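Local coordinates for protein sensory box histidine kinase/response regulator (Burkholderia thailandensis, PDB 3MR0) that probably senses a signal through this PAS domain and passes it on as a phosphorelay kinase of a two-component system, at residues A74-Y86 against R96-S108. Residues are numbered along the deposited sequence; the frame is centred on the assembly and turned at random.
Sequences AHLEHRDTYDVEY and RWIQSRGQALWNS
Near-trans first torsions swing the His-75 ring (chi1 -177°) and the Asp-83 carboxylate (chi1 -174°) across to strand 95-106 of this PAS fold, where helix 65-78 leads into an antiparallel hairpin of strands 82-89 and 95-106. His-75 NE2 accepts Ala-104 N at 2.8 Å, in the ring plane, and ND1 donates to Asp-80 O, so both ring nitrogens are bonded, which holds the ring's rotation. Trp-106 clasps the helix end: NE1 donates to Leu-76 O from above the carbonyl plane at 3.2 Å, while Arg-79 CG makes a CH-pi contact over one ring face and Ala-104 CB lies against the opposite face. Paired backbone bonds join Val-84 to Ser-100 and Tyr-86 to Ile-98. Asp-83 divides its carboxylate: OD1 accepts Gln-99 NE2 on its syn side, nearly straight (N-H...O 171°), and OD2 forms a salt bridge with Arg-101, in the conformer described facing NE and NH2 through weak, bent bonds. On the face opposite Asp-83, Tyr-82, Tyr-86, Ile-98 and Ser-100 help line a pocket holding a glycol ether, probably from the crystallisation liquor. There Ile-98 CG1 sits over the centre of the Tyr-86 ring, and water 2, in the planes of both tyrosine rings, lies 2.6 Å from Tyr-82 OH.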
ATOM      1  N   ALA A  74       8.481  -6.484  10.283  1.00 19.51           N
ATOM      2  CA  ALA A  74       8.531  -7.925  10.176  1.00 19.59           C
ATOM      3  C   ALA A  74       9.163  -8.341   8.842  1.00 19.90           C
ATOM      4  O   ALA A  74       9.851  -9.367   8.759  1.00 20.29           O
ATOM      5  CB  ALA A  74       7.135  -8.510  10.333  1.00 18.64           C
ATOM      6  N   HIS A  75       8.928  -7.543   7.804  1.00 20.88           N
ATOM      7  CA  HIS A  75       9.521  -7.806   6.482  1.00 20.37           C
ATOM      8  C   HIS A  75      10.997  -7.449   6.465  1.00 19.47           C
ATOM      9  O   HIS A  75      11.838  -8.283   6.144  1.00 19.56           O
ATOM     10  CB  HIS A  75       8.798  -7.056   5.353  1.00 18.00           C
ATOM     11  CG  HIS A  75       9.336  -7.366   3.986  1.00 17.10           C
ATOM     12  ND1 HIS A  75       9.170  -8.592   3.383  1.00 18.05           N
ATOM     13  CD2 HIS A  75      10.058  -6.618   3.119  1.00 17.73           C
ATOM     14  CE1 HIS A  75       9.754  -8.584   2.197  1.00 17.16           C
ATOM     15  NE2 HIS A  75      10.303  -7.397   2.014  1.00 18.06           N
ATOM     16  N   LEU A  76      11.310  -6.206   6.810  1.00 20.41           N
ATOM     17  CA  LEU A  76      12.692  -5.737   6.718  1.00 21.53           C
ATOM     18  C   LEU A  76      13.635  -6.448   7.684  1.00 24.67           C
ATOM     19  O   LEU A  76      14.842  -6.447   7.469  1.00 25.61           O
ATOM     20  CB  LEU A  76      12.793  -4.224   6.904  1.00 20.30           C
ATOM     21  CG  LEU A  76      12.100  -3.407   5.823  1.00 20.37           C
ATOM     22  CD1 LEU A  76      12.223  -1.900   6.114  1.00 21.15           C
ATOM     23  CD2 LEU A  76      12.645  -3.774   4.447  1.00 17.83           C
ATOM     24  N   GLU A  77      13.095  -7.046   8.740  1.00 24.94           N
ATOM     25  CA  GLU A  77      13.928  -7.720   9.724  1.00 26.38           C
ATOM     26  C   GLU A  77      13.835  -9.229   9.712  1.00 28.95           C
ATOM     27  O   GLU A  77      14.833  -9.906   9.892  1.00 30.86           O
ATOM     28  CB  GLU A  77      13.594  -7.239  11.129  1.00 26.38           C
ATOM     29  CG  GLU A  77      14.074  -5.852  11.429  1.00 27.86           C
ATOM     30  CD  GLU A  77      13.663  -5.425  12.814  1.00 29.66           C
ATOM     31  OE1 GLU A  77      13.272  -6.306  13.599  1.00 31.05           O
ATOM     32  OE2 GLU A  77      13.709  -4.217  13.116  1.00 31.05           O
ATOM     33  N   HIS A  78      12.641  -9.777   9.559  1.00 29.57           N
ATOM     34  CA  HIS A  78      12.510 -11.217   9.682  1.00 29.65           C
ATOM     35  C   HIS A  78      12.296 -11.814   8.322  1.00 29.01           C
ATOM     36  O   HIS A  78      12.242 -13.022   8.161  1.00 29.80           O
ATOM     37  CB  HIS A  78      11.396 -11.570  10.651  1.00 30.80           C
ATOM     38  CG  HIS A  78      11.739 -11.251  12.070  1.00 35.02           C
ATOM     39  ND1 HIS A  78      11.005 -10.377  12.843  1.00 37.38           N
ATOM     40  CD2 HIS A  78      12.768 -11.660  12.849  1.00 36.14           C
ATOM     41  CE1 HIS A  78      11.550 -10.280  14.040  1.00 37.64           C
ATOM     42  NE2 HIS A  78      12.626 -11.045  14.070  1.00 37.45           N
ATOM     43  N   ARG A  79      12.217 -10.927   7.340  1.00 28.02           N
ATOM     44  CA  ARG A  79      11.952 -11.302   5.961  1.00 28.10           C
ATOM     45  C   ARG A  79      10.500 -11.695   5.717  1.00 28.65           C
ATOM     46  O   ARG A  79      10.108 -11.901   4.569  1.00 32.52           O
ATOM     47  CB  ARG A  79      12.904 -12.405   5.494  1.00 28.42           C
ATOM     48  CG  ARG A  79      14.359 -11.973   5.376  1.00 28.98           C
ATOM     49  CD  ARG A  79      15.093 -13.011   4.595  1.00 32.00           C
ATOM     50  NE  ARG A  79      14.147 -14.069   4.294  1.00 35.61           N
ATOM     51  CZ  ARG A  79      14.212 -14.857   3.233  1.00 37.83           C
ATOM     52  NH1 ARG A  79      13.277 -15.775   3.050  1.00 38.03           N
ATOM     53  NH2 ARG A  79      15.200 -14.718   2.358  1.00 40.23           N
ATOM     54  N   ASP A  80       9.697 -11.771   6.777  1.00 26.63           N
ATOM     55  CA  ASP A  80       8.296 -12.172   6.648  1.00 25.49           C
ATOM     56  C   ASP A  80       7.642 -11.425   5.512  1.00 24.23           C
ATOM     57  O   ASP A  80       8.009 -10.280   5.229  1.00 24.03           O
ATOM     58  CB  ASP A  80       7.507 -11.866   7.918  1.00 27.87           C
ATOM     59  CG  ASP A  80       7.667 -12.931   8.988  1.00 30.89           C
ATOM     60  OD1 ASP A  80       8.432 -13.907   8.763  1.00 31.13           O
ATOM     61  OD2 ASP A  80       7.018 -12.780  10.054  1.00 31.53           O
ATOM     62  N   THR A  81       6.649 -12.064   4.893  1.00 23.55           N
ATOM     63  CA  THR A  81       5.946 -11.496   3.742  1.00 22.66           C
ATOM     64  C   THR A  81       5.363 -10.107   4.040  1.00 21.43           C
ATOM     65  O   THR A  81       4.863  -9.846   5.140  1.00 20.81           O
ATOM     66  CB  THR A  81       4.842 -12.459   3.266  1.00 23.50           C
ATOM     67  OG1 THR A  81       5.451 -13.648   2.748  1.00 24.81           O
ATOM     68  CG2 THR A  81       4.000 -11.830   2.194  1.00 24.39           C
ATOM     69  N   TYR A  82       5.463  -9.205   3.065  1.00 21.24           N
ATOM     70  CA  TYR A  82       4.784  -7.916   3.150  1.00 18.77           C
ATOM     71  C   TYR A  82       3.603  -7.900   2.189  1.00 19.51           C
ATOM     72  O   TYR A  82       3.768  -7.886   0.961  1.00 20.16           O
ATOM     73  CB  TYR A  82       5.739  -6.750   2.883  1.00 17.36           C
ATOM     74  CG  TYR A  82       5.127  -5.397   3.139  1.00 16.69           C
ATOM     75  CD1 TYR A  82       4.971  -4.912   4.434  1.00 15.99           C
ATOM     76  CD2 TYR A  82       4.696  -4.600   2.087  1.00 16.69           C
ATOM     77  CE1 TYR A  82       4.398  -3.670   4.667  1.00 16.21           C
ATOM     78  CE2 TYR A  82       4.133  -3.349   2.314  1.00 16.20           C
ATOM     79  CZ  TYR A  82       3.984  -2.889   3.595  1.00 16.38           C
ATOM     80  OH  TYR A  82       3.420  -1.644   3.795  1.00 19.18           O
ATOM     81  N   ASP A  83       2.406  -7.901   2.778  1.00 19.79           N
ATOM     82  CA  ASP A  83       1.139  -7.905   2.051  1.00 19.37           C
ATOM     83  C   ASP A  83       0.038  -7.457   2.996  1.00 18.27           C
ATOM     84  O   ASP A  83      -0.521  -8.252   3.742  1.00 20.46           O
ATOM     85  CB  ASP A  83       0.848  -9.311   1.515  1.00 20.73           C
ATOM     86  CG  ASP A  83      -0.371  -9.359   0.624  1.00 23.31           C
ATOM     87  OD1 ASP A  83      -1.299  -8.559   0.826  1.00 23.84           O
ATOM     88  OD2 ASP A  83      -0.398 -10.214  -0.280  1.00 26.25           O
ATOM     89  N   VAL A  84      -0.267  -6.175   2.988  1.00 16.61           N
ATOM     90  CA  VAL A  84      -1.200  -5.669   3.975  1.00 16.76           C
ATOM     91  C   VAL A  84      -2.310  -4.909   3.287  1.00 16.53           C
ATOM     92  O   VAL A  84      -2.148  -4.467   2.154  1.00 17.06           O
ATOM     93  CB  VAL A  84      -0.503  -4.746   5.020  1.00 21.92           C
ATOM     94  CG1 VAL A  84       0.308  -5.557   5.984  1.00 23.29           C
ATOM     95  CG2 VAL A  84       0.370  -3.676   4.333  1.00 20.62           C
ATOM     96  N   GLU A  85      -3.431  -4.761   3.978  1.00 14.33           N
ATOM     97  CA  GLU A  85      -4.467  -3.880   3.518  1.00 15.53           C
ATOM     98  C   GLU A  85      -4.660  -2.793   4.547  1.00 16.10           C
ATOM     99  O   GLU A  85      -4.671  -3.051   5.749  1.00 16.94           O
ATOM    100  CB  GLU A  85      -5.750  -4.664   3.236  1.00 18.26           C
ATOM    101  CG  GLU A  85      -5.552  -5.650   2.086  1.00 20.87           C
ATOM    102  CD  GLU A  85      -6.828  -6.352   1.646  1.00 23.76           C
ATOM    103  OE1 GLU A  85      -7.796  -6.413   2.433  1.00 24.59           O
ATOM    104  OE2 GLU A  85      -6.846  -6.839   0.494  1.00 24.57           O
ATOM    105  N   TYR A  86      -4.780  -1.558   4.083  1.00 15.93           N
ATOM    106  CA  TYR A  86      -4.967  -0.444   5.005  1.00 16.61           C
ATOM    107  C   TYR A  86      -5.553   0.805   4.352  1.00 16.88           C
ATOM    108  O   TYR A  86      -5.688   0.867   3.135  1.00 17.69           O
ATOM    109  CB  TYR A  86      -3.660  -0.116   5.729  1.00 16.52           C
ATOM    110  CG  TYR A  86      -2.509   0.343   4.854  1.00 16.08           C
ATOM    111  CD1 TYR A  86      -2.275   1.704   4.620  1.00 16.12           C
ATOM    112  CD2 TYR A  86      -1.626  -0.576   4.319  1.00 15.95           C
ATOM    113  CE1 TYR A  86      -1.206   2.123   3.857  1.00 16.45           C
ATOM    114  CE2 TYR A  86      -0.554  -0.176   3.561  1.00 16.78           C
ATOM    115  CZ  TYR A  86      -0.342   1.175   3.335  1.00 17.82           C
ATOM    116  OH  TYR A  86       0.749   1.555   2.583  1.00 17.86           O
ATOM    117  N   ARG A  96      -9.300   5.845   1.267  1.00 16.93           N
ATOM    118  CA  ARG A  96      -9.559   4.646   0.485  1.00 16.88           C
ATOM    119  C   ARG A  96      -8.770   3.478   1.084  1.00 17.30           C
ATOM    120  O   ARG A  96      -7.769   3.681   1.769  1.00 19.92           O
ATOM    121  CB  ARG A  96      -9.137   4.847  -0.980  1.00 17.21           C
ATOM    122  CG  ARG A  96      -9.676   6.113  -1.654  1.00 19.21           C
ATOM    123  CD  ARG A  96     -11.179   6.045  -2.037  1.00 30.75           C
ATOM    124  NE  ARG A  96     -11.462   5.053  -3.084  1.00 30.44           N
ATOM    125  CZ  ARG A  96     -12.639   4.882  -3.687  1.00 28.73           C
ATOM    126  NH1 ARG A  96     -12.763   3.932  -4.614  1.00 28.32           N
ATOM    127  NH2 ARG A  96     -13.682   5.655  -3.381  1.00 28.16           N
ATOM    128  N   TRP A  97      -9.204   2.253   0.827  1.00 16.11           N
ATOM    129  CA  TRP A  97      -8.418   1.099   1.210  1.00 16.10           C
ATOM    130  C   TRP A  97      -7.520   0.717   0.048  1.00 15.67           C
ATOM    131  O   TRP A  97      -7.947   0.726  -1.099  1.00 14.88           O
ATOM    132  CB  TRP A  97      -9.298  -0.103   1.533  1.00 16.08           C
ATOM    133  CG  TRP A  97     -10.032  -0.005   2.822  1.00 16.20           C
ATOM    134  CD1 TRP A  97     -11.221   0.629   3.047  1.00 17.47           C
ATOM    135  CD2 TRP A  97      -9.645  -0.590   4.062  1.00 18.21           C
ATOM    136  NE1 TRP A  97     -11.588   0.489   4.365  1.00 18.82           N
ATOM    137  CE2 TRP A  97     -10.634  -0.260   5.010  1.00 19.00           C
ATOM    138  CE3 TRP A  97      -8.545  -1.347   4.477  1.00 18.73           C
ATOM    139  CZ2 TRP A  97     -10.562  -0.679   6.342  1.00 19.19           C
ATOM    140  CZ3 TRP A  97      -8.481  -1.756   5.810  1.00 18.99           C
ATOM    141  CH2 TRP A  97      -9.484  -1.428   6.713  1.00 17.77           C
ATOM    142  N   ILE A  98      -6.274   0.393   0.362  1.00 16.19           N
ATOM    143  CA  ILE A  98      -5.363  -0.206  -0.602  1.00 17.41           C
ATOM    144  C   ILE A  98      -4.838  -1.537  -0.056  1.00 16.84           C
ATOM    145  O   ILE A  98      -4.696  -1.713   1.163  1.00 17.21           O
ATOM    146  CB  ILE A  98      -4.146   0.722  -0.921  1.00 15.00           C
ATOM    147  CG1 ILE A  98      -3.406   1.147   0.360  1.00 14.77           C
ATOM    148  CG2 ILE A  98      -4.568   1.931  -1.730  1.00 15.13           C
ATOM    149  CD1 ILE A  98      -2.143   1.986   0.098  1.00 15.16           C
ATOM    150  N   GLN A  99      -4.557  -2.475  -0.956  1.00 17.50           N
ATOM    151  CA  GLN A  99      -3.691  -3.609  -0.628  1.00 17.55           C
ATOM    152  C   GLN A  99      -2.275  -3.246  -1.095  1.00 17.57           C
ATOM    153  O   GLN A  99      -2.104  -2.776  -2.220  1.00 17.42           O
ATOM    154  CB  GLN A  99      -4.159  -4.885  -1.328  1.00 17.91           C
ATOM    155  CG  GLN A  99      -3.204  -6.045  -1.149  1.00 17.71           C
ATOM    156  CD  GLN A  99      -3.583  -7.250  -1.980  1.00 18.77           C
ATOM    157  OE1 GLN A  99      -4.241  -7.115  -3.012  1.00 18.24           O
ATOM    158  NE2 GLN A  99      -3.148  -8.430  -1.550  1.00 18.84           N
ATOM    159  N   SER A 100      -1.278  -3.419  -0.226  1.00 17.89           N
ATOM    160  CA  SER A 100       0.123  -3.131  -0.578  1.00 16.85           C
ATOM    161  C   SER A 100       0.952  -4.395  -0.407  1.00 17.20           C
ATOM    162  O   SER A 100       0.919  -5.034   0.650  1.00 18.32           O
ATOM    163  CB  SER A 100       0.699  -1.978   0.255  1.00 15.46           C
ATOM    164  OG  SER A 100       1.986  -1.587  -0.185  1.00 16.08           O
ATOM    165  N   ARG A 101       1.707  -4.734  -1.448  0.65 16.69           N
ATOM    166  CA  ARG A 101       2.554  -5.927  -1.465  0.65 17.01           C
ATOM    167  C   ARG A 101       3.928  -5.568  -2.023  0.65 16.29           C
ATOM    168  O   ARG A 101       4.040  -4.816  -2.980  0.65 16.19           O
ATOM    169  CB  ARG A 101       1.901  -7.023  -2.311  0.65 17.63           C
ATOM    170  CG  ARG A 101       2.613  -8.352  -2.303  0.65 18.82           C
ATOM    171  CD  ARG A 101       1.901  -9.367  -3.213  0.65 20.83           C
ATOM    172  NE  ARG A 101       0.564  -9.742  -2.738  0.65 20.73           N
ATOM    173  CZ  ARG A 101      -0.187 -10.705  -3.280  0.65 20.00           C
ATOM    174  NH1 ARG A 101       0.258 -11.396  -4.318  0.65 20.11           N
ATOM    175  NH2 ARG A 101      -1.384 -10.975  -2.783  0.65 20.35           N
ATOM    176  N   GLY A 102       4.977  -6.109  -1.427  1.00 14.98           N
ATOM    177  CA  GLY A 102       6.312  -5.722  -1.820  1.00 15.41           C
ATOM    178  C   GLY A 102       7.385  -6.649  -1.310  1.00 14.80           C
ATOM    179  O   GLY A 102       7.143  -7.480  -0.445  1.00 14.70           O
ATOM    180  N   GLN A 103       8.577  -6.474  -1.868  1.00 14.93           N
ATOM    181  CA  GLN A 103       9.707  -7.332  -1.594  1.00 15.38           C
ATOM    182  C   GLN A 103      10.952  -6.478  -1.512  1.00 14.97           C
ATOM    183  O   GLN A 103      11.293  -5.756  -2.460  1.00 14.67           O
ATOM    184  CB  GLN A 103       9.884  -8.372  -2.693  1.00 16.80           C
ATOM    185  CG  GLN A 103      11.100  -9.274  -2.468  1.00 17.44           C
ATOM    186  CD  GLN A 103      10.964 -10.114  -1.210  1.00 19.84           C
ATOM    187  OE1 GLN A 103      10.035 -10.889  -1.094  1.00 22.95           O
ATOM    188  NE2 GLN A 103      11.875  -9.953  -0.264  1.00 19.87           N
ATOM    189  N   ALA A 104      11.616  -6.573  -0.363  1.00 14.90           N
ATOM    190  CA  ALA A 104      12.855  -5.867  -0.098  1.00 14.27           C
ATOM    191  C   ALA A 104      14.074  -6.633  -0.644  1.00 15.52           C
ATOM    192  O   ALA A 104      13.996  -7.827  -0.925  1.00 16.17           O
ATOM    193  CB  ALA A 104      12.992  -5.649   1.396  1.00 14.44           C
ATOM    194  N   LEU A 105      15.191  -5.928  -0.784  0.65 15.36           N
ATOM    195  CA  LEU A 105      16.463  -6.526  -1.157  0.65 15.97           C
ATOM    196  C   LEU A 105      17.448  -6.147  -0.083  0.65 16.55           C
ATOM    197  O   LEU A 105      17.511  -4.982   0.306  0.65 16.97           O
ATOM    198  CB  LEU A 105      16.933  -5.984  -2.509  0.65 15.82           C
ATOM    199  CG  LEU A 105      16.073  -6.379  -3.702  0.65 15.39           C
ATOM    200  CD1 LEU A 105      16.112  -5.285  -4.729  0.65 15.81           C
ATOM    201  CD2 LEU A 105      16.512  -7.704  -4.297  0.65 16.77           C
ATOM    202  N   TRP A 106      18.208  -7.134   0.394  1.00 17.92           N
ATOM    203  CA  TRP A 106      19.201  -6.939   1.455  1.00 17.74           C
ATOM    204  C   TRP A 106      20.612  -7.185   0.966  1.00 18.18           C
ATOM    205  O   TRP A 106      20.842  -8.040   0.108  1.00 18.37           O
ATOM    206  CB  TRP A 106      18.954  -7.919   2.595  1.00 17.32           C
ATOM    207  CG  TRP A 106      17.634  -7.792   3.219  1.00 17.40           C
ATOM    208  CD1 TRP A 106      17.298  -7.001   4.290  1.00 17.26           C
ATOM    209  CD2 TRP A 106      16.447  -8.480   2.834  1.00 18.19           C
ATOM    210  NE1 TRP A 106      15.965  -7.162   4.588  1.00 17.26           N
ATOM    211  CE2 TRP A 106      15.416  -8.059   3.707  1.00 17.48           C
ATOM    212  CE3 TRP A 106      16.148  -9.425   1.840  1.00 17.77           C
ATOM    213  CZ2 TRP A 106      14.109  -8.547   3.609  1.00 17.45           C
ATOM    214  CZ3 TRP A 106      14.831  -9.893   1.738  1.00 16.00           C
ATOM    215  CH2 TRP A 106      13.842  -9.458   2.616  1.00 15.95           C
ATOM    216  N   ASN A 107      21.559  -6.449   1.528  1.00 17.67           N
ATOM    217  CA  ASN A 107      22.959  -6.695   1.226  1.00 16.97           C
ATOM    218  C   ASN A 107      23.443  -7.880   2.072  1.00 16.28           C
ATOM    219  O   ASN A 107      22.645  -8.510   2.764  1.00 16.57           O
ATOM    220  CB  ASN A 107      23.795  -5.422   1.393  1.00 17.79           C
ATOM    221  CG  ASN A 107      23.968  -5.015   2.831  1.00 19.32           C
ATOM    222  OD1 ASN A 107      23.603  -5.744   3.738  1.00 20.51           O
ATOM    223  ND2 ASN A 107      24.549  -3.849   3.049  1.00 20.97           N
ATOM    224  N   SER A 108      24.729  -8.217   2.001  1.00 16.69           N
ATOM    225  CA  SER A 108      25.214  -9.391   2.727  1.00 17.80           C
ATOM    226  C   SER A 108      25.228  -9.160   4.237  1.00 20.00           C
ATOM    227  O   SER A 108      25.352 -10.101   5.022  1.00 21.21           O
ATOM    228  CB  SER A 108      26.587  -9.819   2.234  1.00 17.75           C
ATOM    229  OG  SER A 108      27.537  -8.781   2.349  1.00 17.65           O
TER
HETATM  230  O   HOH W   1      10.852 -11.788   2.104  1.00 23.72           O
HETATM  231  O   HOH W   2       2.722  -0.170   1.723  1.00 17.04           O
HETATM  232  O   HOH W   3       6.646  -9.768   0.635  1.00 22.48           O